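Poly-beta-hydroxybuterate polymerase (Cupriavidus necator, PDB 5T6O) forms the catalytic domain of a class I polyhydroxybutyrate synthase, an enzyme of nontemplate-dependent polymerization that probably works as an acyltransferase. Local coordinates at residues 111-117 against 138-144; 270-274 against 350-354. The protein carries 1 engineered substitution. One frame throughout, in Å; residues are numbered along the deposited sequence.

Both contacts involve the central mixed sheet of the alpha/beta hydrolase fold, their centres about 11 Å apart and on the same side of the chain's centre. They come in series along the sequence: interaction 1 pairs strands 113-118 and 140-146 before interaction 2 sets strand 272-277 against helix 348-358. Strand 140-146 lies between the other two strands; it is part of interaction 1 and touches interaction 2, since V143 O accepts from Y273 N and T144 OG1 is hydrogen-bonded to W351 NE1. Helix 348-358, late in the chain, thus packs across one face of three neighbouring strands and ties the C-terminal part of the catalytic domain to its core.

Interaction 1 (111-117 against 138-144); sequences DKINVLG and HPAASVT
With CG of N114 beside its backbone N (chi1 -71°) and OG of S142 held between its own N and carbonyl carbon (chi1 79°), amide and hydroxyl converge on one face of the sheet, where S142 OG donates to N114 OD1 at 2.7 Å. The hydroxyl stands above the amide carbonyl, 62° out of its plane and away from the lone pairs. A water, 2.9 Å from S142 OG, donates to this hydroxyl and also to V115 O, and it is hydrogen-bonded to T144 OG1, whose other partner is W351 of helix 348-358. The serine hydroxyl is therefore gripped from two directions, as donor and as acceptor.

The two strands run parallel and form the ends of a right-handed beta-alpha-beta unit closed by helix 120-134. In alpha/beta hydrolases the strand at the position of 113-118 leads into the nucleophile elbow. V115 N donates to S142 O and V115 O receives T144 N, while G117 N reaches T144 O at 2.8 Å. Likewise I113 O accepts from A141 N at 2.7 Å, and I113 N donates to P139 O. I113 is thus bracketed by P139 and A141, and V115 by S142 and T144, so the second strand, turning a corner at A141, spends three residues where the first spends two.

Ahead of that corner the K112 side chain runs extended to CE, its CB 3.9 Å from A141 CB, before bending at the last torsion, where NZ donates a hydrogen bond to H138 O, 2.7 Å away and in the carbonyl plane. On the N114 and S142 face, L116 CB lies 4.1 Å from T144 CB; L116 packs on W351 and T144 on W354. On the other face V115 CG2 meets V143 CG2 at 3.6 Å, and V115, A140 and V143 all touch L129 of helix 120-134.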
ATOM      1  N   ASP A 111     -38.329  28.078   5.374  1.00 38.02           N
ATOM      2  CA  ASP A 111     -37.992  27.540   6.688  1.00 39.28           C
ATOM      3  C   ASP A 111     -36.668  26.778   6.668  1.00 38.44           C
ATOM      4  O   ASP A 111     -35.927  26.785   7.662  1.00 36.35           O
ATOM      5  CB  ASP A 111     -39.126  26.641   7.177  1.00 46.73           C
ATOM      6  CG  ASP A 111     -38.896  26.124   8.579  1.00 58.77           C
ATOM      7  OD1 ASP A 111     -38.363  26.889   9.412  1.00 62.21           O
ATOM      8  OD2 ASP A 111     -39.241  24.950   8.849  1.00 61.67           O
ATOM      9  N   LYS A 112     -36.349  26.126   5.550  1.00 36.40           N
ATOM     10  CA  LYS A 112     -35.126  25.346   5.418  1.00 35.56           C
ATOM     11  C   LYS A 112     -34.512  25.575   4.044  1.00 37.38           C
ATOM     12  O   LYS A 112     -35.221  25.823   3.059  1.00 30.90           O
ATOM     13  CB  LYS A 112     -35.386  23.843   5.619  1.00 33.47           C
ATOM     14  CG  LYS A 112     -35.924  23.485   7.006  1.00 42.77           C
ATOM     15  CD  LYS A 112     -36.075  21.978   7.175  1.00 49.16           C
ATOM     16  CE  LYS A 112     -36.759  21.620   8.493  1.00 49.70           C
ATOM     17  NZ  LYS A 112     -35.961  22.056   9.666  1.00 54.57           N
ATOM     18  N   ILE A 113     -33.179  25.477   3.992  1.00 33.72           N
ATOM     19  CA  ILE A 113     -32.415  25.581   2.757  1.00 29.14           C
ATOM     20  C   ILE A 113     -31.590  24.312   2.582  1.00 31.05           C
ATOM     21  O   ILE A 113     -31.356  23.548   3.522  1.00 29.78           O
ATOM     22  CB  ILE A 113     -31.499  26.829   2.740  1.00 28.22           C
ATOM     23  CG1 ILE A 113     -30.362  26.689   3.765  1.00 26.15           C
ATOM     24  CG2 ILE A 113     -32.319  28.102   2.984  1.00 29.81           C
ATOM     25  CD1 ILE A 113     -29.371  27.860   3.755  1.00 29.23           C
ATOM     26  N   ASN A 114     -31.153  24.083   1.353  1.00 25.34           N
ATOM     27  CA  ASN A 114     -30.170  23.043   1.096  1.00 26.40           C
ATOM     28  C   ASN A 114     -28.781  23.641   1.225  1.00 27.13           C
ATOM     29  O   ASN A 114     -28.567  24.820   0.925  1.00 26.52           O
ATOM     30  CB  ASN A 114     -30.371  22.444  -0.294  1.00 25.53           C
ATOM     31  CG  ASN A 114     -31.618  21.592  -0.367  1.00 30.52           C
ATOM     32  OD1 ASN A 114     -31.941  20.871   0.581  1.00 32.48           O
ATOM     33  ND2 ASN A 114     -32.332  21.681  -1.475  1.00 29.49           N
ATOM     34  N   VAL A 115     -27.833  22.846   1.720  0.50 26.19           N
ATOM     35  CA  VAL A 115     -26.465  23.335   1.828  0.50 26.15           C
ATOM     36  C   VAL A 115     -25.504  22.340   1.192  0.50 27.99           C
ATOM     37  O   VAL A 115     -25.766  21.136   1.112  0.50 26.24           O
ATOM     38  CB  VAL A 115     -26.038  23.639   3.286  0.50 28.18           C
ATOM     39  CG1 VAL A 115     -27.074  24.506   3.997  0.50 29.35           C
ATOM     40  CG2 VAL A 115     -25.759  22.362   4.050  0.50 25.30           C
ATOM     41  N   LEU A 116     -24.379  22.870   0.728  1.00 23.73           N
ATOM     42  CA  LEU A 116     -23.316  22.098   0.111  1.00 23.81           C
ATOM     43  C   LEU A 116     -21.986  22.585   0.672  1.00 23.06           C
ATOM     44  O   LEU A 116     -21.794  23.786   0.893  1.00 23.87           O
ATOM     45  CB  LEU A 116     -23.333  22.234  -1.428  1.00 24.24           C
ATOM     46  CG  LEU A 116     -22.170  21.675  -2.265  1.00 26.55           C
ATOM     47  CD1 LEU A 116     -22.655  21.387  -3.695  1.00 24.68           C
ATOM     48  CD2 LEU A 116     -20.950  22.617  -2.312  1.00 24.65           C
ATOM     49  N   GLY A 117     -21.083  21.647   0.918  1.00 23.87           N
ATOM     50  CA  GLY A 117     -19.706  21.984   1.218  1.00 24.11           C
ATOM     51  C   GLY A 117     -18.780  21.228   0.290  1.00 24.55           C
ATOM     52  O   GLY A 117     -19.109  20.148  -0.196  1.00 27.50           O
ATOM     53  N   HIS A 138     -32.411  23.962  13.224  1.00 34.74           N
ATOM     54  CA  HIS A 138     -32.318  23.001  12.127  1.00 33.81           C
ATOM     55  C   HIS A 138     -32.662  23.715  10.826  1.00 39.37           C
ATOM     56  O   HIS A 138     -33.739  23.515  10.250  1.00 38.37           O
ATOM     57  CB  HIS A 138     -33.241  21.811  12.390  1.00 34.55           C
ATOM     58  CG  HIS A 138     -33.005  21.165  13.722  1.00 37.85           C
ATOM     59  ND1 HIS A 138     -32.007  20.238  13.932  1.00 35.79           N
ATOM     60  CD2 HIS A 138     -33.604  21.347  14.922  1.00 44.82           C
ATOM     61  CE1 HIS A 138     -32.024  19.850  15.195  1.00 37.00           C
ATOM     62  NE2 HIS A 138     -32.979  20.515  15.820  1.00 41.22           N
ATOM     63  N   PRO A 139     -31.756  24.566  10.330  1.00 35.17           N
ATOM     64  CA  PRO A 139     -32.074  25.372   9.145  1.00 28.70           C
ATOM     65  C   PRO A 139     -31.872  24.657   7.817  1.00 31.07           C
ATOM     66  O   PRO A 139     -32.184  25.252   6.777  1.00 32.64           O
ATOM     67  CB  PRO A 139     -31.103  26.556   9.269  1.00 32.80           C
ATOM     68  CG  PRO A 139     -29.894  25.947   9.925  1.00 33.72           C
ATOM     69  CD  PRO A 139     -30.458  24.941  10.921  1.00 35.10           C
ATOM     70  N   ALA A 140     -31.349  23.431   7.807  1.00 29.11           N
ATOM     71  CA  ALA A 140     -31.007  22.732   6.571  1.00 28.57           C
ATOM     72  C   ALA A 140     -32.007  21.621   6.289  1.00 31.76           C
ATOM     73  O   ALA A 140     -32.337  20.831   7.182  1.00 32.19           O
ATOM     74  CB  ALA A 140     -29.591  22.150   6.635  1.00 29.66           C
ATOM     75  N   ALA A 141     -32.475  21.565   5.035  1.00 27.91           N
ATOM     76  CA  ALA A 141     -33.297  20.459   4.564  1.00 33.36           C
ATOM     77  C   ALA A 141     -32.445  19.250   4.207  1.00 32.75           C
ATOM     78  O   ALA A 141     -32.871  18.106   4.408  1.00 29.99           O
ATOM     79  CB  ALA A 141     -34.118  20.894   3.346  1.00 34.52           C
ATOM     80  N   SER A 142     -31.243  19.493   3.694  1.00 27.35           N
ATOM     81  CA  SER A 142     -30.343  18.443   3.254  1.00 28.16           C
ATOM     82  C   SER A 142     -28.947  19.039   3.176  1.00 31.01           C
ATOM     83  O   SER A 142     -28.782  20.260   3.162  1.00 28.46           O
ATOM     84  CB  SER A 142     -30.770  17.871   1.900  1.00 25.82           C
ATOM     85  OG  SER A 142     -30.372  18.730   0.841  1.00 28.17           O
ATOM     86  N   VAL A 143     -27.948  18.160   3.129  1.00 31.32           N
ATOM     87  CA  VAL A 143     -26.541  18.533   3.094  1.00 25.76           C
ATOM     88  C   VAL A 143     -25.868  17.729   1.994  1.00 28.43           C
ATOM     89  O   VAL A 143     -26.089  16.518   1.888  1.00 26.86           O
ATOM     90  CB  VAL A 143     -25.845  18.262   4.444  1.00 24.79           C
ATOM     91  CG1 VAL A 143     -24.344  18.539   4.339  1.00 30.62           C
ATOM     92  CG2 VAL A 143     -26.478  19.112   5.545  1.00 32.48           C
ATOM     93  N   THR A 144     -25.053  18.397   1.180  1.00 26.21           N
ATOM     94  CA  THR A 144     -24.210  17.740   0.190  1.00 24.91           C
ATOM     95  C   THR A 144     -22.756  17.961   0.589  1.00 26.70           C
ATOM     96  O   THR A 144     -22.297  19.106   0.670  1.00 24.29           O
ATOM     97  CB  THR A 144     -24.485  18.288  -1.213  1.00 25.06           C
ATOM     98  OG1 THR A 144     -25.852  18.027  -1.568  1.00 26.66           O
ATOM     99  CG2 THR A 144     -23.563  17.637  -2.248  1.00 22.99           C
TER
HETATM  100  O   HOH W   1     -27.807  19.558  -0.232  1.00 27.17           O

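Interaction 2 (270-274 against 350-354); sequences VPTYI and DWTAW
The Y273 ring carries W351 CD1 over the centre of one face, 3.5 Å above its plane, while D350 OD1 sits at its edge. W351 presents an edge to that face, the tyrosine ring and the five-membered indole ring having planes 56° apart and centroids separated by 4.6 Å: an edge-to-face pair. The W354 indole offers its own face to Y273 CB, which stands 3.5 Å from the centroid of the six-membered ring in a CH-pi contact almost exactly along the normal. At the edge of W354 lies the backbone of P271.

This aromatic cluster joins strand 272-277 of the hydrolase-fold sheet to helix 348-358 across the sheet face, residues 350-354 running nearly antiparallel to residues 272-274. CG of Y273 is anti to the backbone N (chi1 -170°), which carries the ring toward the first turn of the helix segment and its hydroxyl to D350. There Y273 OH donates to D350 OD1 over 2.8 Å, meeting the carboxylate on its anti side and 26° out of plane. The second oxygen, D350 OD2, forms a salt bridge with R300 of the next strand, while W351 packs on L61 and V65 of helix 61-67.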
ATOM      1  N   VAL A 270     -29.950  15.202   8.825  1.00 35.44           N
ATOM      2  CA  VAL A 270     -30.750  15.488   7.635  1.00 30.03           C
ATOM      3  C   VAL A 270     -30.259  14.603   6.501  1.00 32.64           C
ATOM      4  O   VAL A 270     -29.138  14.079   6.544  1.00 30.14           O
ATOM      5  CB  VAL A 270     -30.672  16.972   7.220  1.00 31.20           C
ATOM      6  CG1 VAL A 270     -31.130  17.897   8.358  1.00 29.12           C
ATOM      7  CG2 VAL A 270     -29.272  17.314   6.748  1.00 32.94           C
ATOM      8  N   PRO A 271     -31.086  14.403   5.476  1.00 30.08           N
ATOM      9  CA  PRO A 271     -30.617  13.653   4.304  1.00 28.41           C
ATOM     10  C   PRO A 271     -29.309  14.231   3.775  1.00 31.18           C
ATOM     11  O   PRO A 271     -29.160  15.446   3.628  1.00 30.30           O
ATOM     12  CB  PRO A 271     -31.762  13.823   3.306  1.00 29.33           C
ATOM     13  CG  PRO A 271     -32.964  13.978   4.168  1.00 33.90           C
ATOM     14  CD  PRO A 271     -32.506  14.780   5.351  1.00 28.21           C
ATOM     15  N   THR A 272     -28.339  13.354   3.516  1.00 30.15           N
ATOM     16  CA  THR A 272     -26.981  13.796   3.215  1.00 26.31           C
ATOM     17  C   THR A 272     -26.419  13.020   2.033  1.00 29.98           C
ATOM     18  O   THR A 272     -26.431  11.784   2.038  1.00 26.98           O
ATOM     19  CB  THR A 272     -26.064  13.627   4.431  1.00 31.12           C
ATOM     20  OG1 THR A 272     -26.596  14.375   5.531  1.00 30.55           O
ATOM     21  CG2 THR A 272     -24.641  14.107   4.099  1.00 24.86           C
ATOM     22  N   TYR A 273     -25.924  13.757   1.031  1.00 24.47           N
ATOM     23  CA  TYR A 273     -25.270  13.200  -0.149  1.00 24.90           C
ATOM     24  C   TYR A 273     -23.764  13.344   0.022  1.00 25.80           C
ATOM     25  O   TYR A 273     -23.266  14.462   0.202  1.00 28.63           O
ATOM     26  CB  TYR A 273     -25.734  13.938  -1.403  1.00 25.60           C
ATOM     27  CG  TYR A 273     -25.352  13.349  -2.751  1.00 26.96           C
ATOM     28  CD1 TYR A 273     -24.103  13.604  -3.336  1.00 24.20           C
ATOM     29  CD2 TYR A 273     -26.281  12.622  -3.484  1.00 27.09           C
ATOM     30  CE1 TYR A 273     -23.775  13.090  -4.602  1.00 26.03           C
ATOM     31  CE2 TYR A 273     -25.966  12.111  -4.737  1.00 26.48           C
ATOM     32  CZ  TYR A 273     -24.720  12.357  -5.294  1.00 27.08           C
ATOM     33  OH  TYR A 273     -24.436  11.841  -6.541  1.00 27.55           O
ATOM     34  N   ILE A 274     -23.048  12.225  -0.034  1.00 25.19           N
ATOM     35  CA  ILE A 274     -21.623  12.168   0.281  1.00 25.99           C
ATOM     36  C   ILE A 274     -20.886  11.717  -0.967  1.00 25.01           C
ATOM     37  O   ILE A 274     -21.165  10.631  -1.495  1.00 24.01           O
ATOM     38  CB  ILE A 274     -21.328  11.215   1.453  1.00 25.02           C
ATOM     39  CG1 ILE A 274     -22.190  11.580   2.665  1.00 29.20           C
ATOM     40  CG2 ILE A 274     -19.839  11.296   1.818  1.00 29.62           C
ATOM     41  CD1 ILE A 274     -22.297  10.466   3.724  1.00 29.42           C
ATOM     42  N   ASP A 350     -26.866  12.405 -11.142  1.00 26.91           N
ATOM     43  CA  ASP A 350     -27.295  11.653  -9.968  1.00 30.29           C
ATOM     44  C   ASP A 350     -27.540  12.590  -8.798  1.00 26.86           C
ATOM     45  O   ASP A 350     -28.573  12.517  -8.118  1.00 27.12           O
ATOM     46  CB  ASP A 350     -26.235  10.618  -9.596  1.00 27.85           C
ATOM     47  CG  ASP A 350     -26.659   9.741  -8.429  1.00 34.63           C
ATOM     48  OD1 ASP A 350     -26.491  10.161  -7.262  1.00 28.59           O
ATOM     49  OD2 ASP A 350     -27.158   8.624  -8.679  1.00 28.71           O
ATOM     50  N   TRP A 351     -26.596  13.499  -8.567  1.00 26.23           N
ATOM     51  CA  TRP A 351     -26.724  14.440  -7.463  1.00 26.63           C
ATOM     52  C   TRP A 351     -27.867  15.433  -7.688  1.00 26.78           C
ATOM     53  O   TRP A 351     -28.652  15.695  -6.768  1.00 29.96           O
ATOM     54  CB  TRP A 351     -25.403  15.176  -7.250  1.00 24.50           C
ATOM     55  CG  TRP A 351     -25.563  16.279  -6.254  1.00 22.58           C
ATOM     56  CD1 TRP A 351     -25.995  16.152  -4.976  1.00 22.70           C
ATOM     57  CD2 TRP A 351     -25.315  17.677  -6.464  1.00 23.17           C
ATOM     58  NE1 TRP A 351     -26.040  17.390  -4.363  1.00 22.54           N
ATOM     59  CE2 TRP A 351     -25.610  18.339  -5.253  1.00 23.15           C
ATOM     60  CE3 TRP A 351     -24.866  18.431  -7.555  1.00 23.75           C
ATOM     61  CZ2 TRP A 351     -25.495  19.723  -5.108  1.00 22.26           C
ATOM     62  CZ3 TRP A 351     -24.729  19.806  -7.399  1.00 24.99           C
ATOM     63  CH2 TRP A 351     -25.041  20.437  -6.191  1.00 22.91           C
ATOM     64  N   THR A 352     -27.972  16.027  -8.887  1.00 25.55           N
ATOM     65  CA  THR A 352     -29.003  17.052  -9.048  1.00 27.83           C
ATOM     66  C   THR A 352     -30.398  16.451  -8.945  1.00 30.39           C
ATOM     67  O   THR A 352     -31.320  17.118  -8.455  1.00 28.19           O
ATOM     68  CB  THR A 352     -28.862  17.811 -10.375  1.00 28.35           C
ATOM     69  OG1 THR A 352     -29.040  16.914 -11.475  1.00 27.53           O
ATOM     70  CG2 THR A 352     -27.483  18.475 -10.481  1.00 28.02           C
ATOM     71  N   ALA A 353     -30.571  15.200  -9.389  1.00 29.42           N
ATOM     72  CA  ALA A 353     -31.852  14.530  -9.198  1.00 27.98           C
ATOM     73  C   ALA A 353     -32.129  14.311  -7.717  1.00 32.00           C
ATOM     74  O   ALA A 353     -33.256  14.513  -7.254  1.00 30.76           O
ATOM     75  CB  ALA A 353     -31.883  13.202  -9.962  1.00 29.85           C
ATOM     76  N   TRP A 354     -31.108  13.907  -6.959  1.00 29.99           N
ATOM     77  CA  TRP A 354     -31.247  13.803  -5.507  1.00 29.28           C
ATOM     78  C   TRP A 354     -31.579  15.159  -4.898  1.00 28.61           C
ATOM     79  O   TRP A 354     -32.486  15.268  -4.063  1.00 29.68           O
ATOM     80  CB  TRP A 354     -29.960  13.227  -4.905  1.00 28.56           C
ATOM     81  CG  TRP A 354     -29.910  13.158  -3.380  1.00 30.91           C
ATOM     82  CD1 TRP A 354     -30.245  12.090  -2.587  1.00 28.78           C
ATOM     83  CD2 TRP A 354     -29.462  14.192  -2.492  1.00 26.75           C
ATOM     84  NE1 TRP A 354     -30.048  12.411  -1.254  1.00 26.61           N
ATOM     85  CE2 TRP A 354     -29.568  13.691  -1.172  1.00 30.75           C
ATOM     86  CE3 TRP A 354     -28.987  15.492  -2.682  1.00 29.54           C
ATOM     87  CZ2 TRP A 354     -29.224  14.453  -0.049  1.00 32.05           C
ATOM     88  CZ3 TRP A 354     -28.634  16.247  -1.560  1.00 26.19           C
ATOM     89  CH2 TRP A 354     -28.764  15.723  -0.261  1.00 27.43           C
TER